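Local coordinates for DyP2 (Amycolatopsis sp. ATCC 39116, PDB 4G2C), which acts as a haem-containing, multifunctional dye peroxidase of a lignin-reactive bacterium, probably oxidising dyes and related compounds at the expense of hydrogen peroxide, at residues T68-G73 and L168-A173; A77-T82 and P190-V195; T130-P135 and P256-P261. One frame throughout, in Å; residues are numbered along the deposited sequence.

Contact 1 (T68-G73 and L168-A173); sequences TVLFLG and LLLGDA
T68-L70 and L168-L170 pair antiparallel, joining the middle strand 66-74 and its neighbour 166-172 of the ferredoxin-like sheet in the DyP dimeric alpha+beta barrel domain. T68 with L170 and L70 with L168 are hydrogen-bonded pairs, with V69 opposite L169 as the non-hydrogen-bonded pair between them. Each of the two outer pairs is closed by two backbone bonds. T68 N gives to L170 O at 2.9 Å, nearly straight at 171°, and L170 N returns to T68 O at 3.0 Å. In the other pair L70 N reaches L168 O at 2.9 Å, while L168 N binds L70 O more closely, at 2.7 Å. L168 O takes a second, softer donor, the CA-H of V69, at 3.4 Å from V69 CA. All the peptide groups of T68, L70, L168 and L170 that face the other strand are thereby satisfied. V69 turns its backbone polar atoms the other way, to E199 on strand 193-205, as F71 does to V196 and G197; strand 66-74 is thus held along both edges.

V69 and L169 lie side by side on one face, V69 CG1 and L169 CD2 meeting at 3.9 Å. Nearby on strand 66-74, F71 sets its ring edge-to-face with that of F273. The face of L70, L168 and L170 is packed by helix 175-188, with L70 on R182 and L170 on L181. L72, past the paired residues, still reaches L168: with CG anti to the carbonyl carbon (chi1 -52°), CD1 is carried toward L168, and the two side chains cross at about a right angle. There the packing is tight, L72 CD1 lying 3.4 Å from L168 CD1, with L168 CD2 at 3.7 Å from the same L72 methyl.

Contact 2 (A77-T82 and P190-V195); sequences AAEART and PASVTV
E79, S192 and P190 carry this contact, in which the first turns of helix 77-88 meet a type I beta turn from P190 to V193. The E79 side chain runs extended as far as CD (chi2 172°), sliding past P190 in the opposite direction and bringing OE1 to the turn. S192 OG lies 2.9 Å from E79 OE1, close enough for a weak hydrogen bond, which the hydroxyl's one proton need not always make; the same S192 OG is 3.4 Å from E79 CB, alongside the chain. P190 adds an apolar neighbour: its ring atom CB comes within 3.4 Å of E79 OE1. The turn keeps its shape through V193 N to P190 O. An alanine in place of E79 is likely to leave S192 OG without this carboxylate partner and uncover P190 CB. Next to these polar atoms, V193 CG2 packs at 4.3 Å from A80 CA. Helix 77-88, following strand 66-74, is thus packed at the start of strand 193-205, its neighbour in the ferredoxin-like sheet; V193 also touches L72, P190 and V193 rest on F83 of helix 77-88, and A80 meets L127 of helix 121-127.

Contact 3 (T130-P135 and P256-P261); sequences TAPADP and PDPAAP
A type I beta turn, D257 to A260, in the loop before strand 267-278 presents P258 and A259 to T130 and P132, which belong to the loop between helices 121-127 and 135-139. No direct hydrogen bond crosses; proline packing and one bridging water hold the two loops together. The P258 ring touches through its outer carbon: P258 CG lies 3.6 Å from P132 N and 3.7 Å from P132 CA. The two proline side chains cross at about a right angle, with P132 CD and P258 CG at 4.1 Å, so a corner of one ring meets the other residue where its ring joins the backbone. Beside them the methyl of A259 is set against a carbonyl, A259 CB being 3.5 Å from T130 O.

The water supplies the polar link. It donates to T130 O at 2.7 Å and accepts from A259 N at 2.8 Å, joining a backbone acceptor of one loop to a backbone donor of the other. A further, weak donation reaches D257 OD1. The D257 side chain starts away from the other loop, but its carboxylate end comes nearer to it, and OD2 is hydrogen-bonded to S486 OG. The turn itself is closed by A260 N to D257 O at 3.0 Å.

T130 and A131 also touch a crystal neighbour, in keeping with a contact at the surface. On the protein side, P132 packs on Y270 of strand 267-278 and on F483 of strand 474-484, and D134, the N-cap of helix 135-139, hydrogen-bonds through its N to Y270 OH. D257 and A259 rest against F489 of helix 487-491, which brings the end of the chain against the turn.

How the contacts relate
Contact 1 is buried core, contact 2 partly buried and contact 3 a surface meeting of loops. The first two share one sheet: strand 66-74 leads into helix 77-88, and strand 193-205, which starts from the turn of contact 2, flanks strand 66-74. They touch, with G73 N 2.8 Å from T194 O in a probable hydrogen bond. Contact 3 touches neither, its nearest atoms being about 8 Å from contact 2 and about 15 Å from contact 1; it joins the loop between helices 121-127 and 135-139 to the loop leading into strand 267-278 of the other sheet. Chemistry follows place: regular backbone bonding inside, a weak side-chain bond where helix and turn meet, proline packing and a bridging water outside.

Contact 1 (T68-G73 and L168-A173)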
ATOM      1  N   THR A  68     -12.558   7.015   6.952  1.00 24.77           N
ATOM      2  CA  THR A  68     -13.721   7.137   6.083  1.00 25.77           C
ATOM      3  C   THR A  68     -13.247   7.539   4.694  1.00 25.28           C
ATOM      4  O   THR A  68     -12.472   8.478   4.564  1.00 24.49           O
ATOM      5  CB  THR A  68     -14.719   8.198   6.628  1.00 29.95           C
ATOM      6  OG1 THR A  68     -15.570   7.593   7.610  1.00 26.88           O
ATOM      7  CG2 THR A  68     -15.578   8.772   5.498  1.00 24.78           C
ATOM      8  N   VAL A  69     -13.682   6.802   3.670  1.00 27.75           N
ATOM      9  CA  VAL A  69     -13.339   7.093   2.276  1.00 23.72           C
ATOM     10  C   VAL A  69     -14.597   7.532   1.540  1.00 27.98           C
ATOM     11  O   VAL A  69     -15.611   6.838   1.591  1.00 28.56           O
ATOM     12  CB  VAL A  69     -12.809   5.843   1.538  1.00 26.30           C
ATOM     13  CG1 VAL A  69     -12.358   6.205   0.144  1.00 21.66           C
ATOM     14  CG2 VAL A  69     -11.672   5.169   2.319  1.00 25.28           C
ATOM     15  N   LEU A  70     -14.525   8.668   0.850  1.00 25.44           N
ATOM     16  CA  LEU A  70     -15.670   9.220   0.132  1.00 25.58           C
ATOM     17  C   LEU A  70     -15.314   9.458  -1.327  1.00 25.03           C
ATOM     18  O   LEU A  70     -14.400  10.219  -1.626  1.00 26.75           O
ATOM     19  CB  LEU A  70     -16.123  10.530   0.775  1.00 27.55           C
ATOM     20  CG  LEU A  70     -16.656  10.488   2.215  1.00 33.19           C
ATOM     21  CD1 LEU A  70     -16.973  11.901   2.692  1.00 35.17           C
ATOM     22  CD2 LEU A  70     -17.891   9.589   2.334  1.00 27.37           C
ATOM     23  N   PHE A  71     -16.015   8.785  -2.231  1.00 24.19           N
ATOM     24  CA  PHE A  71     -15.849   9.024  -3.657  1.00 26.28           C
ATOM     25  C   PHE A  71     -16.922   9.991  -4.126  1.00 27.46           C
ATOM     26  O   PHE A  71     -18.096   9.824  -3.801  1.00 29.73           O
ATOM     27  CB  PHE A  71     -15.918   7.716  -4.434  1.00 25.99           C
ATOM     28  CG  PHE A  71     -14.927   6.692  -3.959  1.00 30.05           C
ATOM     29  CD1 PHE A  71     -13.559   6.904  -4.120  1.00 26.71           C
ATOM     30  CD2 PHE A  71     -15.353   5.533  -3.340  1.00 24.42           C
ATOM     31  CE1 PHE A  71     -12.640   5.973  -3.679  1.00 25.05           C
ATOM     32  CE2 PHE A  71     -14.436   4.601  -2.881  1.00 30.16           C
ATOM     33  CZ  PHE A  71     -13.077   4.817  -3.053  1.00 27.34           C
ATOM     34  N   LEU A  72     -16.515  11.011  -4.868  1.00 26.13           N
ATOM     35  CA  LEU A  72     -17.416  12.106  -5.220  1.00 25.17           C
ATOM     36  C   LEU A  72     -17.665  12.173  -6.721  1.00 28.41           C
ATOM     37  O   LEU A  72     -16.857  11.673  -7.518  1.00 28.90           O
ATOM     38  CB  LEU A  72     -16.824  13.431  -4.757  1.00 22.58           C
ATOM     39  CG  LEU A  72     -16.378  13.527  -3.296  1.00 26.33           C
ATOM     40  CD1 LEU A  72     -15.860  14.923  -2.995  1.00 20.43           C
ATOM     41  CD2 LEU A  72     -17.494  13.134  -2.327  1.00 25.74           C
ATOM     42  N   GLY A  73     -18.785  12.795  -7.092  1.00 33.18           N
ATOM     43  CA  GLY A  73     -19.091  13.131  -8.480  1.00 27.44           C
ATOM     44  C   GLY A  73     -19.360  14.628  -8.580  1.00 31.44           C
ATOM     45  O   GLY A  73     -20.045  15.181  -7.733  1.00 31.63           O
ATOM     46  N   LEU A 168     -12.141  11.580  -1.006  1.00 25.69           N
ATOM     47  CA  LEU A 168     -11.825  12.237   0.256  1.00 23.12           C
ATOM     48  C   LEU A 168     -11.392  11.169   1.242  1.00 27.87           C
ATOM     49  O   LEU A 168     -12.042  10.123   1.353  1.00 27.48           O
ATOM     50  CB  LEU A 168     -13.046  12.962   0.807  1.00 29.49           C
ATOM     51  CG  LEU A 168     -13.280  14.371   0.286  1.00 29.25           C
ATOM     52  CD1 LEU A 168     -12.974  14.437  -1.184  1.00 28.01           C
ATOM     53  CD2 LEU A 168     -14.726  14.770   0.559  1.00 32.82           C
ATOM     54  N   LEU A 169     -10.286  11.419   1.933  1.00 25.17           N
ATOM     55  CA  LEU A 169      -9.840  10.536   2.998  1.00 27.68           C
ATOM     56  C   LEU A 169      -9.892  11.295   4.325  1.00 24.49           C
ATOM     57  O   LEU A 169      -9.288  12.351   4.476  1.00 22.13           O
ATOM     58  CB  LEU A 169      -8.426  10.012   2.714  1.00 26.73           C
ATOM     59  CG  LEU A 169      -8.244   9.315   1.353  1.00 28.78           C
ATOM     60  CD1 LEU A 169      -6.762   9.042   1.065  1.00 27.41           C
ATOM     61  CD2 LEU A 169      -9.043   8.020   1.278  1.00 23.29           C
ATOM     62  N   LEU A 170     -10.648  10.754   5.270  1.00 25.26           N
ATOM     63  CA  LEU A 170     -10.769  11.321   6.599  1.00 23.67           C
ATOM     64  C   LEU A 170     -10.283  10.279   7.592  1.00 24.14           C
ATOM     65  O   LEU A 170     -10.926   9.242   7.767  1.00 24.97           O
ATOM     66  CB  LEU A 170     -12.231  11.650   6.907  1.00 24.85           C
ATOM     67  CG  LEU A 170     -12.956  12.739   6.127  1.00 30.33           C
ATOM     68  CD1 LEU A 170     -13.009  12.423   4.621  1.00 25.80           C
ATOM     69  CD2 LEU A 170     -14.358  12.911   6.733  1.00 28.42           C
ATOM     70  N   GLY A 171      -9.155  10.549   8.239  1.00 26.19           N
ATOM     71  CA  GLY A 171      -8.529   9.556   9.095  1.00 21.29           C
ATOM     72  C   GLY A 171      -8.020  10.083  10.428  1.00 24.40           C
ATOM     73  O   GLY A 171      -7.631  11.254  10.557  1.00 23.07           O
ATOM     74  N   ASP A 172      -8.016   9.202  11.423  1.00 23.83           N
ATOM     75  CA  ASP A 172      -7.600   9.564  12.769  1.00 26.63           C
ATOM     76  C   ASP A 172      -7.396   8.275  13.564  1.00 26.94           C
ATOM     77  O   ASP A 172      -7.744   7.188  13.095  1.00 24.76           O
ATOM     78  CB  ASP A 172      -8.654  10.454  13.436  1.00 26.23           C
ATOM     79  CG  ASP A 172      -8.090  11.297  14.572  1.00 30.46           C
ATOM     80  OD1 ASP A 172      -7.505  12.373  14.303  1.00 31.89           O
ATOM     81  OD2 ASP A 172      -8.245  10.891  15.744  1.00 34.42           O
ATOM     82  N   ALA A 173      -6.826   8.402  14.759  1.00 24.83           N
ATOM     83  CA  ALA A 173      -6.626   7.265  15.642  1.00 28.10           C
ATOM     84  C   ALA A 173      -7.960   6.724  16.151  1.00 27.27           C
ATOM     85  O   ALA A 173      -8.087   5.538  16.426  1.00 28.51           O
ATOM     86  CB  ALA A 173      -5.733   7.662  16.819  1.00 23.92           C
TER

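Contact 2 (A77-T82 and P190-V195)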
ATOM      1  N   ALA A  77     -19.181  22.509 -12.437  1.00 33.72           N
ATOM      2  CA  ALA A  77     -17.751  22.807 -12.310  1.00 39.89           C
ATOM      3  C   ALA A  77     -17.472  23.928 -11.314  1.00 38.52           C
ATOM      4  O   ALA A  77     -16.591  23.800 -10.455  1.00 33.90           O
ATOM      5  CB  ALA A  77     -17.132  23.120 -13.662  1.00 32.49           C
ATOM      6  N   ALA A  78     -18.226  25.019 -11.429  1.00 39.27           N
ATOM      7  CA  ALA A  78     -18.057  26.168 -10.536  1.00 40.38           C
ATOM      8  C   ALA A  78     -18.287  25.792  -9.073  1.00 35.19           C
ATOM      9  O   ALA A  78     -17.541  26.220  -8.179  1.00 31.32           O
ATOM     10  CB  ALA A  78     -18.974  27.333 -10.956  1.00 29.08           C
ATOM     11  N   GLU A  79     -19.316  24.987  -8.830  1.00 31.74           N
ATOM     12  CA  GLU A  79     -19.610  24.573  -7.469  1.00 34.50           C
ATOM     13  C   GLU A  79     -18.534  23.636  -6.923  1.00 34.47           C
ATOM     14  O   GLU A  79     -18.249  23.641  -5.727  1.00 33.47           O
ATOM     15  CB  GLU A  79     -20.998  23.933  -7.377  1.00 40.32           C
ATOM     16  CG  GLU A  79     -22.140  24.942  -7.238  1.00 39.23           C
ATOM     17  CD  GLU A  79     -23.508  24.293  -7.334  1.00 49.11           C
ATOM     18  OE1 GLU A  79     -23.910  23.589  -6.380  1.00 45.63           O
ATOM     19  OE2 GLU A  79     -24.180  24.479  -8.374  1.00 52.67           O
ATOM     20  N   ALA A  80     -17.923  22.845  -7.798  1.00 31.82           N
ATOM     21  CA  ALA A  80     -16.898  21.903  -7.354  1.00 34.05           C
ATOM     22  C   ALA A  80     -15.646  22.657  -6.934  1.00 32.69           C
ATOM     23  O   ALA A  80     -15.057  22.359  -5.894  1.00 32.19           O
ATOM     24  CB  ALA A  80     -16.579  20.893  -8.437  1.00 30.15           C
ATOM     25  N   ARG A  81     -15.259  23.642  -7.742  1.00 31.71           N
ATOM     26  CA  ARG A  81     -14.129  24.508  -7.429  1.00 33.39           C
ATOM     27  C   ARG A  81     -14.329  25.227  -6.102  1.00 36.28           C
ATOM     28  O   ARG A  81     -13.392  25.396  -5.317  1.00 36.74           O
ATOM     29  CB  ARG A  81     -13.906  25.523  -8.553  1.00 35.56           C
ATOM     30  CG  ARG A  81     -13.598  24.854  -9.883  1.00 40.47           C
ATOM     31  CD  ARG A  81     -13.497  25.845 -11.033  1.00 35.14           C
ATOM     32  NE  ARG A  81     -12.232  26.572 -11.032  1.00 42.32           N
ATOM     33  CZ  ARG A  81     -11.356  26.558 -12.033  1.00 41.96           C
ATOM     34  NH1 ARG A  81     -11.606  25.854 -13.129  1.00 36.12           N
ATOM     35  NH2 ARG A  81     -10.226  27.256 -11.936  1.00 42.21           N
ATOM     36  N   THR A  82     -15.554  25.653  -5.844  1.00 38.65           N
ATOM     37  CA  THR A  82     -15.849  26.304  -4.581  1.00 35.79           C
ATOM     38  C   THR A  82     -15.694  25.289  -3.428  1.00 32.48           C
ATOM     39  O   THR A  82     -15.065  25.573  -2.412  1.00 29.59           O
ATOM     40  CB  THR A  82     -17.244  26.950  -4.623  1.00 34.11           C
ATOM     41  OG1 THR A  82     -17.274  27.905  -5.689  1.00 36.84           O
ATOM     42  CG2 THR A  82     -17.592  27.644  -3.292  1.00 29.45           C
ATOM     43  N   PRO A 190     -22.019  21.236  -1.520  1.00 35.75           N
ATOM     44  CA  PRO A 190     -23.184  21.622  -2.319  1.00 39.34           C
ATOM     45  C   PRO A 190     -23.875  20.384  -2.885  1.00 40.53           C
ATOM     46  O   PRO A 190     -23.271  19.306  -2.959  1.00 36.41           O
ATOM     47  CB  PRO A 190     -22.562  22.434  -3.451  1.00 39.74           C
ATOM     48  CG  PRO A 190     -21.205  21.791  -3.638  1.00 36.02           C
ATOM     49  CD  PRO A 190     -20.756  21.422  -2.256  1.00 32.63           C
ATOM     50  N   ALA A 191     -25.127  20.551  -3.298  1.00 39.72           N
ATOM     51  CA  ALA A 191     -25.934  19.450  -3.814  1.00 35.58           C
ATOM     52  C   ALA A 191     -25.406  18.841  -5.118  1.00 37.90           C
ATOM     53  O   ALA A 191     -25.660  17.666  -5.405  1.00 41.23           O
ATOM     54  CB  ALA A 191     -27.370  19.899  -3.985  1.00 41.60           C
ATOM     55  N   SER A 192     -24.671  19.625  -5.903  1.00 33.71           N
ATOM     56  CA  SER A 192     -24.109  19.134  -7.167  1.00 34.78           C
ATOM     57  C   SER A 192     -22.821  18.319  -6.987  1.00 39.62           C
ATOM     58  O   SER A 192     -22.222  17.852  -7.969  1.00 31.54           O
ATOM     59  CB  SER A 192     -23.791  20.308  -8.076  1.00 36.79           C
ATOM     60  OG  SER A 192     -22.829  21.127  -7.451  1.00 37.41           O
ATOM     61  N   VAL A 193     -22.364  18.199  -5.743  1.00 36.12           N
ATOM     62  CA  VAL A 193     -21.239  17.324  -5.446  1.00 36.31           C
ATOM     63  C   VAL A 193     -21.822  16.127  -4.734  1.00 30.55           C
ATOM     64  O   VAL A 193     -22.133  16.186  -3.551  1.00 29.99           O
ATOM     65  CB  VAL A 193     -20.170  17.994  -4.563  1.00 32.31           C
ATOM     66  CG1 VAL A 193     -19.131  16.966  -4.123  1.00 30.81           C
ATOM     67  CG2 VAL A 193     -19.496  19.142  -5.316  1.00 32.54           C
ATOM     68  N   THR A 194     -22.002  15.051  -5.479  1.00 24.75           N
ATOM     69  CA  THR A 194     -22.607  13.861  -4.927  1.00 27.78           C
ATOM     70  C   THR A 194     -21.562  12.903  -4.371  1.00 35.19           C
ATOM     71  O   THR A 194     -20.390  12.893  -4.786  1.00 30.02           O
ATOM     72  CB  THR A 194     -23.457  13.139  -5.971  1.00 28.42           C
ATOM     73  OG1 THR A 194     -22.689  12.985  -7.171  1.00 36.37           O
ATOM     74  CG2 THR A 194     -24.724  13.961  -6.286  1.00 33.75           C
ATOM     75  N   VAL A 195     -22.002  12.116  -3.403  1.00 29.85           N
ATOM     76  CA  VAL A 195     -21.224  11.007  -2.917  1.00 28.97           C
ATOM     77  C   VAL A 195     -21.661   9.752  -3.655  1.00 30.46           C
ATOM     78  O   VAL A 195     -22.741   9.230  -3.399  1.00 32.64           O
ATOM     79  CB  VAL A 195     -21.482  10.801  -1.435  1.00 27.40           C
ATOM     80  CG1 VAL A 195     -20.659   9.628  -0.934  1.00 33.49           C
ATOM     81  CG2 VAL A 195     -21.171  12.078  -0.678  1.00 23.81           C
TER

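Contact 3 (T130-P135 and P256-P261)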
ATOM      1  N   THR A 130      -5.851  21.918 -16.352  1.00 24.75           N
ATOM      2  CA  THR A 130      -4.717  21.152 -16.856  1.00 22.42           C
ATOM      3  C   THR A 130      -4.397  19.979 -15.928  1.00 28.34           C
ATOM      4  O   THR A 130      -4.140  20.185 -14.744  1.00 26.46           O
ATOM      5  CB  THR A 130      -3.451  22.006 -16.949  1.00 27.21           C
ATOM      6  OG1 THR A 130      -3.635  23.057 -17.908  1.00 32.36           O
ATOM      7  CG2 THR A 130      -2.241  21.121 -17.338  1.00 27.47           C
ATOM      8  N   ALA A 131      -4.386  18.756 -16.461  1.00 30.40           N
ATOM      9  CA  ALA A 131      -4.197  17.566 -15.614  1.00 29.86           C
ATOM     10  C   ALA A 131      -2.802  16.960 -15.671  1.00 25.79           C
ATOM     11  O   ALA A 131      -2.123  17.037 -16.689  1.00 27.40           O
ATOM     12  CB  ALA A 131      -5.236  16.494 -15.943  1.00 27.60           C
ATOM     13  N   PRO A 132      -2.385  16.327 -14.567  1.00 27.39           N
ATOM     14  CA  PRO A 132      -1.173  15.504 -14.556  1.00 23.86           C
ATOM     15  C   PRO A 132      -1.201  14.568 -15.765  1.00 26.25           C
ATOM     16  O   PRO A 132      -2.286  14.210 -16.215  1.00 22.22           O
ATOM     17  CB  PRO A 132      -1.308  14.713 -13.255  1.00 26.41           C
ATOM     18  CG  PRO A 132      -2.138  15.549 -12.385  1.00 25.61           C
ATOM     19  CD  PRO A 132      -3.109  16.273 -13.287  1.00 27.01           C
ATOM     20  N   ALA A 133      -0.043  14.177 -16.291  1.00 28.88           N
ATOM     21  CA  ALA A 133      -0.029  13.500 -17.583  1.00 30.79           C
ATOM     22  C   ALA A 133       0.290  11.993 -17.554  1.00 27.50           C
ATOM     23  O   ALA A 133       0.309  11.346 -18.593  1.00 29.76           O
ATOM     24  CB  ALA A 133       0.881  14.258 -18.591  1.00 26.90           C
ATOM     25  N   ASP A 134       0.531  11.421 -16.382  1.00 27.60           N
ATOM     26  CA  ASP A 134       0.733   9.974 -16.332  1.00 26.85           C
ATOM     27  C   ASP A 134      -0.363   9.273 -17.158  1.00 26.45           C
ATOM     28  O   ASP A 134      -1.553   9.507 -16.948  1.00 26.11           O
ATOM     29  CB  ASP A 134       0.739   9.455 -14.897  1.00 21.00           C
ATOM     30  CG  ASP A 134       0.844   7.944 -14.836  1.00 25.08           C
ATOM     31  OD1 ASP A 134      -0.175   7.270 -15.091  1.00 27.81           O
ATOM     32  OD2 ASP A 134       1.944   7.424 -14.553  1.00 26.01           O
ATOM     33  N   PRO A 135       0.037   8.430 -18.116  1.00 23.14           N
ATOM     34  CA  PRO A 135      -0.943   7.810 -19.018  1.00 28.30           C
ATOM     35  C   PRO A 135      -1.868   6.775 -18.355  1.00 27.35           C
ATOM     36  O   PRO A 135      -2.959   6.554 -18.865  1.00 30.08           O
ATOM     37  CB  PRO A 135      -0.069   7.174 -20.110  1.00 25.23           C
ATOM     38  CG  PRO A 135       1.236   6.925 -19.462  1.00 28.27           C
ATOM     39  CD  PRO A 135       1.422   8.034 -18.438  1.00 26.87           C
ATOM     40  N   PRO A 256       5.645  17.328  -9.667  1.00 24.27           N
ATOM     41  CA  PRO A 256       5.248  18.736  -9.751  1.00 24.62           C
ATOM     42  C   PRO A 256       3.756  18.813 -10.041  1.00 26.22           C
ATOM     43  O   PRO A 256       3.263  18.052 -10.866  1.00 27.41           O
ATOM     44  CB  PRO A 256       6.055  19.262 -10.943  1.00 31.26           C
ATOM     45  CG  PRO A 256       7.266  18.311 -11.041  1.00 29.39           C
ATOM     46  CD  PRO A 256       6.782  16.989 -10.547  1.00 23.78           C
ATOM     47  N   ASP A 257       3.046  19.699  -9.346  1.00 25.75           N
ATOM     48  CA  ASP A 257       1.613  19.868  -9.540  1.00 26.40           C
ATOM     49  C   ASP A 257       1.355  20.795 -10.733  1.00 29.21           C
ATOM     50  O   ASP A 257       1.501  22.010 -10.629  1.00 28.16           O
ATOM     51  CB  ASP A 257       0.995  20.444  -8.270  1.00 27.32           C
ATOM     52  CG  ASP A 257      -0.510  20.492  -8.329  1.00 26.40           C
ATOM     53  OD1 ASP A 257      -1.068  20.121  -9.387  1.00 25.67           O
ATOM     54  OD2 ASP A 257      -1.129  20.909  -7.324  1.00 23.62           O
ATOM     55  N   PRO A 258       0.977  20.224 -11.886  1.00 30.95           N
ATOM     56  CA  PRO A 258       1.030  21.015 -13.130  1.00 30.59           C
ATOM     57  C   PRO A 258       0.111  22.244 -13.174  1.00 29.92           C
ATOM     58  O   PRO A 258       0.476  23.253 -13.790  1.00 32.37           O
ATOM     59  CB  PRO A 258       0.673  19.995 -14.229  1.00 33.81           C
ATOM     60  CG  PRO A 258       0.023  18.851 -13.523  1.00 31.27           C
ATOM     61  CD  PRO A 258       0.556  18.831 -12.109  1.00 30.28           C
ATOM     62  N   ALA A 259      -1.051  22.166 -12.536  1.00 29.39           N
ATOM     63  CA  ALA A 259      -2.000  23.277 -12.532  1.00 29.35           C
ATOM     64  C   ALA A 259      -1.793  24.243 -11.363  1.00 27.55           C
ATOM     65  O   ALA A 259      -2.585  25.150 -11.172  1.00 29.04           O
ATOM     66  CB  ALA A 259      -3.428  22.743 -12.519  1.00 25.09           C
ATOM     67  N   ALA A 260      -0.751  24.031 -10.571  1.00 25.93           N
ATOM     68  CA  ALA A 260      -0.500  24.866  -9.402  1.00 26.90           C
ATOM     69  C   ALA A 260       0.114  26.210  -9.783  1.00 27.87           C
ATOM     70  O   ALA A 260       0.636  26.374 -10.882  1.00 27.52           O
ATOM     71  CB  ALA A 260       0.408  24.143  -8.435  1.00 26.93           C
ATOM     72  N   PRO A 261       0.073  27.180  -8.861  1.00 29.57           N
ATOM     73  CA  PRO A 261       0.628  28.494  -9.205  1.00 33.48           C
ATOM     74  C   PRO A 261       2.125  28.424  -9.510  1.00 34.22           C
ATOM     75  O   PRO A 261       2.613  29.204 -10.328  1.00 38.53           O
ATOM     76  CB  PRO A 261       0.359  29.325  -7.943  1.00 34.56           C
ATOM     77  CG  PRO A 261      -0.753  28.601  -7.233  1.00 35.28           C
ATOM     78  CD  PRO A 261      -0.485  27.157  -7.497  1.00 29.96           C
TER
HETATM   79  O   HOH W   1      -2.629  19.842 -12.501  1.00 31.29           O